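Long-range contact in colicin B (Escherichia coli, PDB 1RH1), which forms pores in the cytoplasmic membrane of Escherichia coli and close relatives, depolarising it and dissipating the cell's energy: residues 321-326 / 354-359. Sequence-based numbering, arbitrary orientation.
Sequences VLTKTS and NINNFQ
Helix-to-helix packing joins Leu-322, on the long helix 291-340, to the C-terminal part of helix 342-357 and the segment that follows, within the pore-forming domain. Leu-322 reaches across with both branches, as a forked apolar side chain can: CD2 meets Ile-355 CG2 at 3.8 Å and lies beside the Ile-355 carbonyl oxygen, while CD1 rests 3.8 Å from Gln-359 CB. One turn on, Thr-325 crosses Ile-355 at about a right angle, and Thr-325 CG2 lies 3.7 Å from both Ile-355 CG2 and Ile-355 CD1. The C-terminal part of the long helix and helix 342-357 follow each other in the helical bundle of the channel-forming colicins, and helix 457-472 covers Leu-322 and Thr-325 from within that bundle. A threonine suits this buried site because its two branches divide the work. CG2, anti to the backbone N, packs on Ile-355, whereas OG1 turns back to hydrogen-bond Val-321 O at 2.6 Å. That oxygen also takes the backbone hydrogen bond from Thr-325 N, the two donors reaching it from opposite faces of the carbonyl plane. Toward solvent the surface becomes polar: the amide of Asn-356 extends across to helix 291-340, ND2 lying 3.3 Å from Thr-323 CA, and the short side chain of Ser-326 lets ND2 come within 3.2 Å of its CB.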
ATOM      1  N   VAL A 321     -11.648 -17.140   3.072  1.00  9.83           N
ATOM      2  CA  VAL A 321     -12.905 -17.783   3.467  1.00  5.99           C
ATOM      3  C   VAL A 321     -13.944 -17.600   2.378  1.00  7.20           C
ATOM      4  O   VAL A 321     -14.817 -18.440   2.187  1.00  4.24           O
ATOM      5  CB  VAL A 321     -13.472 -17.227   4.824  1.00  6.55           C
ATOM      6  CG1 VAL A 321     -12.329 -17.342   5.794  1.00  6.81           C
ATOM      7  CG2 VAL A 321     -13.923 -15.784   4.814  1.00  4.64           C
ATOM      8  N   LEU A 322     -13.838 -16.518   1.614  1.00  5.32           N
ATOM      9  CA  LEU A 322     -14.750 -16.346   0.511  1.00  5.91           C
ATOM     10  C   LEU A 322     -14.383 -17.347  -0.586  1.00  7.37           C
ATOM     11  O   LEU A 322     -15.321 -17.925  -1.147  1.00  4.28           O
ATOM     12  CB  LEU A 322     -14.679 -14.888   0.002  1.00  4.03           C
ATOM     13  CG  LEU A 322     -15.284 -13.754   0.844  1.00  3.05           C
ATOM     14  CD1 LEU A 322     -14.746 -12.442   0.323  1.00  4.93           C
ATOM     15  CD2 LEU A 322     -16.800 -13.751   0.780  1.00  2.00           C
ATOM     16  N   THR A 323     -13.086 -17.642  -0.872  1.00  6.20           N
ATOM     17  CA  THR A 323     -12.800 -18.610  -1.928  1.00  9.88           C
ATOM     18  C   THR A 323     -13.166 -20.009  -1.491  1.00  8.86           C
ATOM     19  O   THR A 323     -13.767 -20.714  -2.293  1.00 14.28           O
ATOM     20  CB  THR A 323     -11.335 -18.675  -2.374  1.00  8.65           C
ATOM     21  OG1 THR A 323     -10.577 -19.174  -1.286  1.00 18.92           O
ATOM     22  CG2 THR A 323     -10.849 -17.327  -2.862  1.00  9.81           C
ATOM     23  N   LYS A 324     -12.867 -20.436  -0.260  1.00  7.72           N
ATOM     24  CA  LYS A 324     -13.354 -21.723   0.192  1.00  8.31           C
ATOM     25  C   LYS A 324     -14.889 -21.750   0.170  1.00  6.68           C
ATOM     26  O   LYS A 324     -15.435 -22.767  -0.256  1.00 10.75           O
ATOM     27  CB  LYS A 324     -12.851 -22.015   1.605  1.00  9.97           C
ATOM     28  CG  LYS A 324     -13.102 -23.432   2.148  1.00 12.54           C
ATOM     29  CD  LYS A 324     -12.436 -24.465   1.244  1.00 18.74           C
ATOM     30  CE  LYS A 324     -12.253 -25.861   1.845  1.00 23.81           C
ATOM     31  NZ  LYS A 324     -13.494 -26.569   2.080  1.00 24.85           N
ATOM     32  N   THR A 325     -15.635 -20.689   0.528  1.00  6.81           N
ATOM     33  CA  THR A 325     -17.094 -20.752   0.519  1.00  5.67           C
ATOM     34  C   THR A 325     -17.627 -21.018  -0.874  1.00  6.05           C
ATOM     35  O   THR A 325     -18.427 -21.922  -1.078  1.00  2.00           O
ATOM     36  CB  THR A 325     -17.688 -19.445   1.062  1.00  2.65           C
ATOM     37  OG1 THR A 325     -17.280 -19.385   2.410  1.00  2.00           O
ATOM     38  CG2 THR A 325     -19.194 -19.389   1.047  1.00  2.00           C
ATOM     39  N   SER A 326     -17.088 -20.266  -1.833  1.00  8.52           N
ATOM     40  CA  SER A 326     -17.399 -20.380  -3.246  1.00  7.35           C
ATOM     41  C   SER A 326     -17.293 -21.832  -3.702  1.00 10.32           C
ATOM     42  O   SER A 326     -18.227 -22.393  -4.259  1.00 12.56           O
ATOM     43  CB  SER A 326     -16.427 -19.527  -4.007  1.00  5.18           C
ATOM     44  OG  SER A 326     -16.774 -19.471  -5.369  1.00  8.23           O
ATOM     45  N   ASN A 354     -21.282 -14.570  -6.654  1.00 22.93           N
ATOM     46  CA  ASN A 354     -21.616 -13.481  -5.764  1.00 22.36           C
ATOM     47  C   ASN A 354     -20.885 -13.465  -4.433  1.00 20.88           C
ATOM     48  O   ASN A 354     -20.580 -12.396  -3.898  1.00 21.54           O
ATOM     49  CB  ASN A 354     -23.093 -13.513  -5.514  1.00 22.29           C
ATOM     50  CG  ASN A 354     -23.819 -12.654  -6.517  1.00 25.63           C
ATOM     51  OD1 ASN A 354     -23.872 -12.946  -7.711  1.00 27.35           O
ATOM     52  ND2 ASN A 354     -24.375 -11.554  -6.006  1.00 28.73           N
ATOM     53  N   ILE A 355     -20.609 -14.647  -3.880  1.00 17.77           N
ATOM     54  CA  ILE A 355     -19.913 -14.709  -2.613  1.00 14.45           C
ATOM     55  C   ILE A 355     -18.444 -14.425  -2.891  1.00 14.95           C
ATOM     56  O   ILE A 355     -17.821 -13.630  -2.173  1.00 15.60           O
ATOM     57  CB  ILE A 355     -20.089 -16.109  -1.953  1.00 12.33           C
ATOM     58  CG1 ILE A 355     -21.537 -16.379  -1.625  1.00  8.95           C
ATOM     59  CG2 ILE A 355     -19.320 -16.154  -0.652  1.00 12.00           C
ATOM     60  CD1 ILE A 355     -21.817 -17.759  -1.006  1.00  9.39           C
ATOM     61  N   ASN A 356     -17.916 -15.008  -3.982  1.00 12.48           N
ATOM     62  CA  ASN A 356     -16.511 -14.871  -4.284  1.00 13.30           C
ATOM     63  C   ASN A 356     -16.106 -13.451  -4.616  1.00 13.11           C
ATOM     64  O   ASN A 356     -14.924 -13.129  -4.665  1.00 17.92           O
ATOM     65  CB  ASN A 356     -16.123 -15.753  -5.435  1.00 11.40           C
ATOM     66  CG  ASN A 356     -14.673 -16.154  -5.247  1.00 13.70           C
ATOM     67  OD1 ASN A 356     -13.747 -15.640  -5.867  1.00 15.56           O
ATOM     68  ND2 ASN A 356     -14.437 -17.078  -4.329  1.00 17.44           N
ATOM     69  N   ASN A 357     -17.084 -12.575  -4.815  1.00 12.62           N
ATOM     70  CA  ASN A 357     -16.825 -11.160  -5.046  1.00 13.26           C
ATOM     71  C   ASN A 357     -17.386 -10.230  -3.972  1.00 13.63           C
ATOM     72  O   ASN A 357     -17.107  -9.031  -3.955  1.00 14.51           O
ATOM     73  CB  ASN A 357     -17.416 -10.746  -6.380  1.00 13.72           C
ATOM     74  CG  ASN A 357     -16.905 -11.566  -7.536  1.00  8.58           C
ATOM     75  OD1 ASN A 357     -17.658 -11.745  -8.487  1.00 10.25           O
ATOM     76  ND2 ASN A 357     -15.668 -12.078  -7.482  1.00  4.24           N
ATOM     77  N   PHE A 358     -18.182 -10.800  -3.064  1.00 12.74           N
ATOM     78  CA  PHE A 358     -18.849 -10.117  -1.984  1.00  9.06           C
ATOM     79  C   PHE A 358     -17.951  -9.305  -1.076  1.00  9.38           C
ATOM     80  O   PHE A 358     -18.452  -8.578  -0.237  1.00 10.68           O
ATOM     81  CB  PHE A 358     -19.563 -11.150  -1.207  1.00  4.69           C
ATOM     82  CG  PHE A 358     -20.669 -10.573  -0.387  1.00  2.00           C
ATOM     83  CD1 PHE A 358     -21.900 -10.398  -0.990  1.00  2.00           C
ATOM     84  CD2 PHE A 358     -20.458 -10.274   0.955  1.00  2.00           C
ATOM     85  CE1 PHE A 358     -22.956  -9.909  -0.236  1.00  2.46           C
ATOM     86  CE2 PHE A 358     -21.504  -9.790   1.704  1.00  2.00           C
ATOM     87  CZ  PHE A 358     -22.749  -9.608   1.107  1.00  6.48           C
ATOM     88  N   GLN A 359     -16.629  -9.385  -1.204  1.00 12.49           N
ATOM     89  CA  GLN A 359     -15.705  -8.570  -0.439  1.00 13.58           C
ATOM     90  C   GLN A 359     -16.017  -7.076  -0.564  1.00 14.21           C
ATOM     91  O   GLN A 359     -16.212  -6.481  -1.631  1.00 13.00           O
ATOM     92  CB  GLN A 359     -14.324  -8.910  -0.944  1.00 12.98           C
ATOM     93  CG  GLN A 359     -13.206  -8.343  -0.101  1.00 17.67           C
ATOM     94  CD  GLN A 359     -11.932  -9.151  -0.293  1.00 26.98           C
ATOM     95  OE1 GLN A 359     -11.825  -9.965  -1.223  1.00 32.18           O
ATOM     96  NE2 GLN A 359     -10.938  -8.977   0.586  1.00 27.93           N
TER